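Local coordinates for protein polyketide synthase (Lyngbya majuscula 19L, PDB 3QIT) that probably releases the curacin A chain as a thioesterase that hydrolyses the acyl thioester and decarboxylates the product with loss of sulfate, giving a terminal alkene, at residues Trp42-Leu47 against Glu179-Ile184; Leu47-Gln52 against Ala278-Ile283. One frame throughout, in Å; residues are numbered along the deposited sequence. Where two conformers were deposited one is given.

Contact 1 of 2, residues Trp42-Leu47 against Glu179-Ile184; sequences WQEVAL and EEFSYI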
ATOM      1  N   TRP B  42      26.459  -2.324   0.420  1.00 16.03           N
ATOM      2  CA  TRP B  42      26.987  -3.094   1.548  1.00 13.12           C
ATOM      3  C   TRP B  42      28.336  -3.709   1.265  1.00 15.59           C
ATOM      4  O   TRP B  42      28.886  -4.360   2.143  1.00 16.68           O
ATOM      5  CB  TRP B  42      26.010  -4.225   1.926  1.00 14.50           C
ATOM      6  CG  TRP B  42      24.783  -3.720   2.654  1.00 15.00           C
ATOM      7  CD1 TRP B  42      23.529  -3.574   2.135  1.00 15.41           C
ATOM      8  CD2 TRP B  42      24.727  -3.255   4.008  1.00 16.35           C
ATOM      9  NE1 TRP B  42      22.679  -3.071   3.103  1.00 16.45           N
ATOM     10  CE2 TRP B  42      23.394  -2.863   4.260  1.00 16.12           C
ATOM     11  CE3 TRP B  42      25.679  -3.143   5.040  1.00 16.43           C
ATOM     12  CZ2 TRP B  42      22.970  -2.377   5.516  1.00 15.82           C
ATOM     13  CZ3 TRP B  42      25.257  -2.660   6.290  1.00 17.46           C
ATOM     14  CH2 TRP B  42      23.915  -2.267   6.512  1.00 17.21           C
ATOM     15  N   GLN B  43      28.884  -3.504   0.067  1.00 13.45           N
ATOM     16  CA  GLN B  43      30.074  -4.283  -0.341  1.00 14.78           C
ATOM     17  C   GLN B  43      31.264  -4.162   0.613  1.00 15.56           C
ATOM     18  O   GLN B  43      31.955  -5.155   0.886  1.00 17.71           O
ATOM     19  CB  GLN B  43      30.505  -3.898  -1.754  1.00 18.76           C
ATOM     20  CG  GLN B  43      31.753  -4.664  -2.212  1.00 19.21           C
ATOM     21  CD  GLN B  43      31.790  -4.853  -3.700  1.00 22.15           C
ATOM     22  OE1 GLN B  43      31.197  -5.786  -4.220  1.00 20.20           O
ATOM     23  NE2 GLN B  43      32.507  -3.990  -4.392  1.00 22.16           N
ATOM     24  N   GLU B  44      31.536  -2.950   1.082  1.00 17.32           N
ATOM     25  CA  GLU B  44      32.685  -2.734   1.964  1.00 21.12           C
ATOM     26  C   GLU B  44      32.550  -3.428   3.317  1.00 17.83           C
ATOM     27  O   GLU B  44      33.558  -3.805   3.915  1.00 20.07           O
ATOM     28  CB  GLU B  44      33.008  -1.245   2.091  1.00 17.66           C
ATOM     29  CG  GLU B  44      33.682  -0.673   0.811  1.00 27.71           C
ATOM     30  CD  GLU B  44      34.995  -1.398   0.462  1.00 36.96           C
ATOM     31  OE1 GLU B  44      35.919  -1.436   1.311  1.00 38.33           O
ATOM     32  OE2 GLU B  44      35.106  -1.948  -0.656  1.00 37.96           O
ATOM     33  N   VAL B  45      31.315  -3.580   3.800  1.00 16.33           N
ATOM     34  CA  VAL B  45      31.034  -4.447   4.955  1.00 16.60           C
ATOM     35  C   VAL B  45      31.085  -5.950   4.599  1.00 18.69           C
ATOM     36  O   VAL B  45      31.574  -6.776   5.387  1.00 20.48           O
ATOM     37  CB  VAL B  45      29.657  -4.095   5.580  1.00 20.35           C
ATOM     38  CG1 VAL B  45      29.330  -5.018   6.771  1.00 21.57           C
ATOM     39  CG2 VAL B  45      29.610  -2.602   5.999  1.00 19.89           C
ATOM     40  N   ALA B  46      30.551  -6.297   3.425  1.00 17.18           N
ATOM     41  CA  ALA B  46      30.376  -7.681   3.035  1.00 16.33           C
ATOM     42  C   ALA B  46      31.721  -8.391   2.784  1.00 16.99           C
ATOM     43  O   ALA B  46      31.867  -9.569   3.148  1.00 19.72           O
ATOM     44  CB  ALA B  46      29.499  -7.764   1.800  1.00 17.89           C
ATOM     45  N   LEU B  47      32.675  -7.694   2.168  1.00 17.61           N
ATOM     46  CA  LEU B  47      33.945  -8.361   1.803  1.00 21.56           C
ATOM     47  C   LEU B  47      34.646  -9.003   3.019  1.00 21.84           C
ATOM     48  O   LEU B  47      34.936 -10.198   2.981  1.00 23.51           O
ATOM     49  CB  LEU B  47      34.889  -7.451   0.973  1.00 20.67           C
ATOM     50  CG  LEU B  47      34.290  -7.068  -0.399  1.00 21.74           C
ATOM     51  CD1 LEU B  47      35.136  -6.039  -1.151  1.00 24.38           C
ATOM     52  CD2 LEU B  47      34.079  -8.302  -1.250  1.00 26.45           C
ATOM     53  N   GLU B 179      36.732   7.164  -4.734  1.00 28.00           N
ATOM     54  CA  GLU B 179      36.406   7.374  -6.134  1.00 31.79           C
ATOM     55  C   GLU B 179      35.985   6.042  -6.759  1.00 24.70           C
ATOM     56  O   GLU B 179      34.996   5.983  -7.502  1.00 23.97           O
ATOM     57  CB  GLU B 179      37.592   8.002  -6.886  1.00 35.86           C
ATOM     58  CG  GLU B 179      37.293   8.423  -8.331  1.00 48.37           C
ATOM     59  CD  GLU B 179      37.231   7.246  -9.317  1.00 56.91           C
ATOM     60  OE1 GLU B 179      38.014   6.278  -9.169  1.00 60.66           O
ATOM     61  OE2 GLU B 179      36.397   7.291 -10.251  1.00 57.51           O
ATOM     62  N   GLU B 180      36.720   4.973  -6.441  1.00 26.71           N
ATOM     63  CA  GLU B 180      36.456   3.656  -7.034  1.00 26.34           C
ATOM     64  C   GLU B 180      35.069   3.097  -6.696  1.00 23.73           C
ATOM     65  O   GLU B 180      34.383   2.575  -7.575  1.00 24.61           O
ATOM     66  CB  GLU B 180      37.534   2.627  -6.633  1.00 29.80           C
ATOM     67  CG  GLU B 180      38.965   2.963  -7.106  1.00 39.30           C
ATOM     68  CD  GLU B 180      39.794   3.777  -6.095  1.00 45.23           C
ATOM     69  OE1 GLU B 180      39.282   4.751  -5.501  1.00 40.46           O
ATOM     70  OE2 GLU B 180      40.992   3.449  -5.912  1.00 51.84           O
ATOM     71  N   PHE B 181      34.691   3.170  -5.420  1.00 24.89           N
ATOM     72  CA  PHE B 181      33.438   2.584  -4.957  1.00 24.09           C
ATOM     73  C   PHE B 181      32.286   3.460  -5.443  1.00 24.55           C
ATOM     74  O   PHE B 181      31.262   2.943  -5.875  1.00 21.18           O
ATOM     75  CB  PHE B 181      33.426   2.411  -3.432  1.00 21.91           C
ATOM     76  CG  PHE B 181      32.293   1.539  -2.906  1.00 23.86           C
ATOM     77  CD1 PHE B 181      31.714   0.538  -3.694  1.00 22.64           C
ATOM     78  CD2 PHE B 181      31.839   1.705  -1.612  1.00 28.77           C
ATOM     79  CE1 PHE B 181      30.660  -0.261  -3.202  1.00 24.05           C
ATOM     80  CE2 PHE B 181      30.807   0.908  -1.099  1.00 27.29           C
ATOM     81  CZ  PHE B 181      30.211  -0.061  -1.904  1.00 23.68           C
ATOM     82  N   SER B 182      32.487   4.777  -5.438  1.00 23.69           N
ATOM     83  CA  SER B 182      31.452   5.682  -5.965  1.00 23.37           C
ATOM     84  C   SER B 182      31.151   5.339  -7.432  1.00 17.55           C
ATOM     85  O   SER B 182      29.985   5.323  -7.887  1.00 21.16           O
ATOM     86  CB  SER B 182      31.853   7.158  -5.781  1.00 20.88           C
ATOM     87  OG  SER B 182      32.818   7.553  -6.733  1.00 23.23           O
ATOM     88  N   TYR B 183      32.189   5.032  -8.179  1.00 20.03           N
ATOM     89  CA  TYR B 183      32.023   4.644  -9.570  1.00 18.36           C
ATOM     90  C   TYR B 183      31.301   3.306  -9.728  1.00 22.22           C
ATOM     91  O   TYR B 183      30.382   3.190 -10.517  1.00 19.32           O
ATOM     92  CB  TYR B 183      33.383   4.605 -10.271  1.00 24.75           C
ATOM     93  CG  TYR B 183      33.209   4.403 -11.743  1.00 25.46           C
ATOM     94  CD1 TYR B 183      33.015   5.502 -12.597  1.00 28.90           C
ATOM     95  CD2 TYR B 183      33.145   3.122 -12.278  1.00 29.95           C
ATOM     96  CE1 TYR B 183      32.820   5.317 -13.963  1.00 29.16           C
ATOM     97  CE2 TYR B 183      32.952   2.921 -13.631  1.00 32.16           C
ATOM     98  CZ  TYR B 183      32.789   4.012 -14.465  1.00 30.81           C
ATOM     99  OH  TYR B 183      32.602   3.787 -15.802  1.00 36.44           O
ATOM    100  N   ILE B 184      31.720   2.298  -8.971  1.00 19.76           N
ATOM    101  CA  ILE B 184      31.072   0.993  -8.964  1.00 22.70           C
ATOM    102  C   ILE B 184      29.532   1.096  -8.683  1.00 19.49           C
ATOM    103  O   ILE B 184      28.692   0.450  -9.358  1.00 19.39           O
ATOM    104  CB  ILE B 184      31.846   0.089  -7.949  1.00 23.73           C
ATOM    105  CG1 ILE B 184      33.163  -0.368  -8.615  1.00 25.43           C
ATOM    106  CG2 ILE B 184      31.008  -1.085  -7.465  1.00 30.38           C
ATOM    107  CD1 ILE B 184      34.215  -0.898  -7.646  1.00 29.48           C
TER
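Phe-181 swings its ring opposite the backbone nitrogen (chi1 -167°), which extends it from helix 179-188 to the first turn of helix 43-51, where Gln-43 and Glu-44 receive it. On that turn the Glu-44 chain leaves on the side away from its own carbonyl (chi1 -74°) and then bends at the next bond, so that a methylene rather than the carboxylate lies against the ring. The evidence for a mainly aliphatic-aromatic contact is in the atoms that meet: Glu-44 CG is 3.8 Å from Phe-181 CE2, and Gln-43 CB is 3.9 Å from Phe-181 CZ. Both approaches to the ring are oblique. The Glu-44 and Phe-181 side chains run past each other in opposite directions. Ile-184, one turn after Phe-181, adds a marginal touch, its CG2 4.5 Å from Gln-43 NE2. The polar end of Gln-43 is held from outside the pair: its OE1 accepts a hydrogen bond from Trp-21 NE1, which anchors the far end of a chain whose CB carries the Phe-181 contact.

One ring does most of the bridging between backbones that stay well apart. The short helix axes come no closer than 12.9 Å and run at 108° to each other, and the nearest CA atoms, those of Glu-44 and Phe-181, are 8.8 Å apart. Beyond the pair, Ile-184 also touches Leu-40, and Glu-44 touches Ala-276 of helix 276-284. Helix 179-188 belongs to the insertion between strands 120-126 and 234-239, the place where alpha/beta hydrolases commonly carry a lid; the contact is consistent with such a lid element meeting the first helix of the core.

Contact 2 of 2, residues Leu47-Gln52 against Ala278-Ile283; sequences LPLAAQ and ALASLI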
ATOM      1  N   LEU B  47      32.675  -7.694   2.168  1.00 17.61           N
ATOM      2  CA  LEU B  47      33.945  -8.361   1.803  1.00 21.56           C
ATOM      3  C   LEU B  47      34.646  -9.003   3.019  1.00 21.84           C
ATOM      4  O   LEU B  47      34.936 -10.198   2.981  1.00 23.51           O
ATOM      5  CB  LEU B  47      34.889  -7.451   0.973  1.00 20.67           C
ATOM      6  CG  LEU B  47      34.290  -7.068  -0.399  1.00 21.74           C
ATOM      7  CD1 LEU B  47      35.136  -6.039  -1.151  1.00 24.38           C
ATOM      8  CD2 LEU B  47      34.079  -8.302  -1.250  1.00 26.45           C
ATOM      9  N   PRO B  48      34.857  -8.236   4.110  1.00 23.22           N
ATOM     10  CA  PRO B  48      35.520  -8.863   5.262  1.00 25.72           C
ATOM     11  C   PRO B  48      34.682  -9.959   5.919  1.00 25.49           C
ATOM     12  O   PRO B  48      35.254 -10.912   6.451  1.00 23.49           O
ATOM     13  CB  PRO B  48      35.745  -7.697   6.238  1.00 26.70           C
ATOM     14  CG  PRO B  48      34.952  -6.570   5.710  1.00 24.22           C
ATOM     15  CD  PRO B  48      34.793  -6.774   4.254  1.00 22.79           C
ATOM     16  N   LEU B  49      33.350  -9.837   5.897  1.00 20.43           N
ATOM     17  CA  LEU B  49      32.491 -10.922   6.426  1.00 22.45           C
ATOM     18  C   LEU B  49      32.586 -12.187   5.595  1.00 24.05           C
ATOM     19  O   LEU B  49      32.647 -13.302   6.137  1.00 25.83           O
ATOM     20  CB  LEU B  49      31.013 -10.500   6.490  1.00 20.78           C
ATOM     21  CG  LEU B  49      30.640  -9.362   7.435  1.00 21.15           C
ATOM     22  CD1 LEU B  49      29.203  -8.899   7.152  1.00 19.86           C
ATOM     23  CD2 LEU B  49      30.802  -9.810   8.884  1.00 26.01           C
ATOM     24  N   ALA B  50      32.574 -12.029   4.269  1.00 22.92           N
ATOM     25  CA  ALA B  50      32.652 -13.191   3.385  1.00 22.90           C
ATOM     26  C   ALA B  50      34.023 -13.852   3.559  1.00 24.82           C
ATOM     27  O   ALA B  50      34.129 -15.064   3.532  1.00 24.92           O
ATOM     28  CB  ALA B  50      32.412 -12.798   1.930  1.00 23.07           C
ATOM     29  N   ALA B  51      35.062 -13.047   3.789  1.00 23.56           N
ATOM     30  CA  ALA B  51      36.416 -13.589   3.975  1.00 25.50           C
ATOM     31  C   ALA B  51      36.528 -14.431   5.254  1.00 30.19           C
ATOM     32  O   ALA B  51      37.406 -15.313   5.349  1.00 30.28           O
ATOM     33  CB  ALA B  51      37.449 -12.457   3.980  1.00 25.98           C
ATOM     34  N   GLN B  52      35.644 -14.163   6.221  1.00 23.80           N
ATOM     35  CA  GLN B  52      35.589 -14.931   7.477  1.00 29.17           C
ATOM     36  C   GLN B  52      34.557 -16.073   7.481  1.00 29.09           C
ATOM     37  O   GLN B  52      34.245 -16.637   8.532  1.00 35.54           O
ATOM     38  CB  GLN B  52      35.376 -14.012   8.680  1.00 31.10           C
ATOM     39  CG  GLN B  52      36.465 -12.954   8.913  1.00 36.85           C
ATOM     40  CD  GLN B  52      37.879 -13.515   8.969  1.00 46.06           C
ATOM     41  OE1 GLN B  52      38.770 -13.036   8.261  1.00 49.97           O
ATOM     42  NE2 GLN B  52      38.091 -14.533   9.801  1.00 40.58           N
ATOM     43  N   ALA B 278      34.905  -1.672  10.752  1.00 25.82           N
ATOM     44  CA  ALA B 278      34.462  -1.709  12.148  1.00 22.52           C
ATOM     45  C   ALA B 278      33.087  -2.334  12.289  1.00 25.40           C
ATOM     46  O   ALA B 278      32.826  -3.099  13.233  1.00 20.74           O
ATOM     47  CB  ALA B 278      34.487  -0.296  12.772  1.00 23.98           C
ATOM     48  N   LEU B 279      32.178  -1.999  11.361  1.00 19.78           N
ATOM     49  CA  LEU B 279      30.870  -2.596  11.378  1.00 19.91           C
ATOM     50  C   LEU B 279      30.932  -4.113  11.109  1.00 20.37           C
ATOM     51  O   LEU B 279      30.279  -4.891  11.791  1.00 19.82           O
ATOM     52  CB  LEU B 279      29.948  -1.859  10.384  1.00 20.14           C
ATOM     53  CG  LEU B 279      28.509  -2.336  10.329  1.00 21.69           C
ATOM     54  CD1 LEU B 279      27.841  -2.370  11.709  1.00 21.76           C
ATOM     55  CD2 LEU B 279      27.765  -1.377   9.352  1.00 19.71           C
ATOM     56  N   ALA B 280      31.753  -4.540  10.152  1.00 17.92           N
ATOM     57  CA  ALA B 280      31.913  -5.970   9.898  1.00 20.16           C
ATOM     58  C   ALA B 280      32.411  -6.666  11.167  1.00 19.37           C
ATOM     59  O   ALA B 280      31.923  -7.748  11.529  1.00 21.08           O
ATOM     60  CB  ALA B 280      32.884  -6.202   8.755  1.00 22.95           C
ATOM     61  N   SER B 281      33.375  -6.029  11.820  1.00 21.56           N
ATOM     62  CA  SER B 281      33.988  -6.584  13.027  0.50 22.77           C
ATOM     63  C   SER B 281      32.940  -6.766  14.112  1.00 23.85           C
ATOM     64  O   SER B 281      32.885  -7.802  14.774  1.00 26.20           O
ATOM     65  CB  SER B 281      35.096  -5.667  13.522  0.50 23.38           C
ATOM     66  OG  SER B 281      35.741  -6.245  14.638  0.50 21.43           O
ATOM     67  N   LEU B 282      32.081  -5.759  14.271  1.00 25.11           N
ATOM     68  CA  LEU B 282      31.005  -5.842  15.248  1.00 22.33           C
ATOM     69  C   LEU B 282      30.019  -6.996  14.952  1.00 26.12           C
ATOM     70  O   LEU B 282      29.591  -7.718  15.857  1.00 26.71           O
ATOM     71  CB  LEU B 282      30.284  -4.501  15.295  1.00 26.34           C
ATOM     72  CG  LEU B 282      29.066  -4.424  16.180  1.00 29.88           C
ATOM     73  CD1 LEU B 282      29.447  -4.694  17.638  1.00 34.26           C
ATOM     74  CD2 LEU B 282      28.546  -3.021  16.020  1.00 35.50           C
ATOM     75  N   ILE B 283      29.672  -7.162  13.681  1.00 21.31           N
ATOM     76  CA  ILE B 283      28.794  -8.244  13.236  1.00 23.08           C
ATOM     77  C   ILE B 283      29.423  -9.614  13.530  1.00 23.38           C
ATOM     78  O   ILE B 283      28.731 -10.525  13.978  1.00 27.36           O
ATOM     79  CB  ILE B 283      28.467  -8.089  11.740  1.00 20.07           C
ATOM     80  CG1 ILE B 283      27.622  -6.816  11.532  1.00 21.05           C
ATOM     81  CG2 ILE B 283      27.700  -9.302  11.186  1.00 23.52           C
ATOM     82  CD1 ILE B 283      27.497  -6.422  10.077  1.00 22.40           C
TER
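Leu-49 and Pro-48 of helix 43-51 meet Ala-280 and Ile-283, which lie one turn apart on the C-terminal helix. Ala-280 CB is touched by two residues, lying 3.7 Å from Pro-48 CG and 4.1 Å from Leu-49 CG. A chi1 of -64° turns the Leu-49 branch away from its own carbonyl and places its two methyls over the step between Ala-280 and Ile-283: Leu-49 CD2 reaches Ile-283 CG2 at 3.9 Å, while Leu-49 CD1 comes to 4.2 Å from Ile-283 CD1. The two branched side chains cross at about a right angle. Leu-49 CD2 also lies 3.5 Å from Ala-280 O, a van der Waals approach of a methyl to a backbone carbonyl. Cutting Leu-49 back to an alanine is likely to open a gap beside Ile-283 and leave the methyl of Ala-280 with less apolar cover.

The small side chain of Ala-280 is compatible with a close approach of the backbones: Leu-49 CA and Ala-280 CA are 6.1 Å apart, and the axes of the short helix segments draw to 9.3 Å at an angle of 38°. In the alpha/beta hydrolase fold, the helix after the third strand and the helix after the last strand pack beside each other on one face of the central sheet; 43-51 and 276-284 hold these places here.

Further out, Ile-283 also rests on Ile-124 of strand 120-126, so the residue that Leu-49 crosses is itself seated on the sheet. Leu-49 touches Leu-284 as well. The backbone around Pro-48 is kinked, its nitrogen lacking a bond to the preceding turn, but the helix resumes directly afterwards, with Ala-51 N bonded to Leu-47 O at 3.0 Å.

In the fold
Both contacts use helix 43-51, and their ranges overlap at Leu-47, which touches neither partner segment, but they face different parts of the fold. Contact 2 is the more buried: three of its four touching residues are buried, its side chains are wholly apolar, and it joins two helices of the core beside the sheet. Contact 1 is only partly buried, with one buried residue of four, and sets an aromatic ring on the aliphatic parts of polar side chains at the inserted region. The two bury the same area, 175 Å² each, across very different axis separations. Val-45 links them: belonging to 42-47, it packs on Leu-279, Ala-280 and Ile-283 of contact 2.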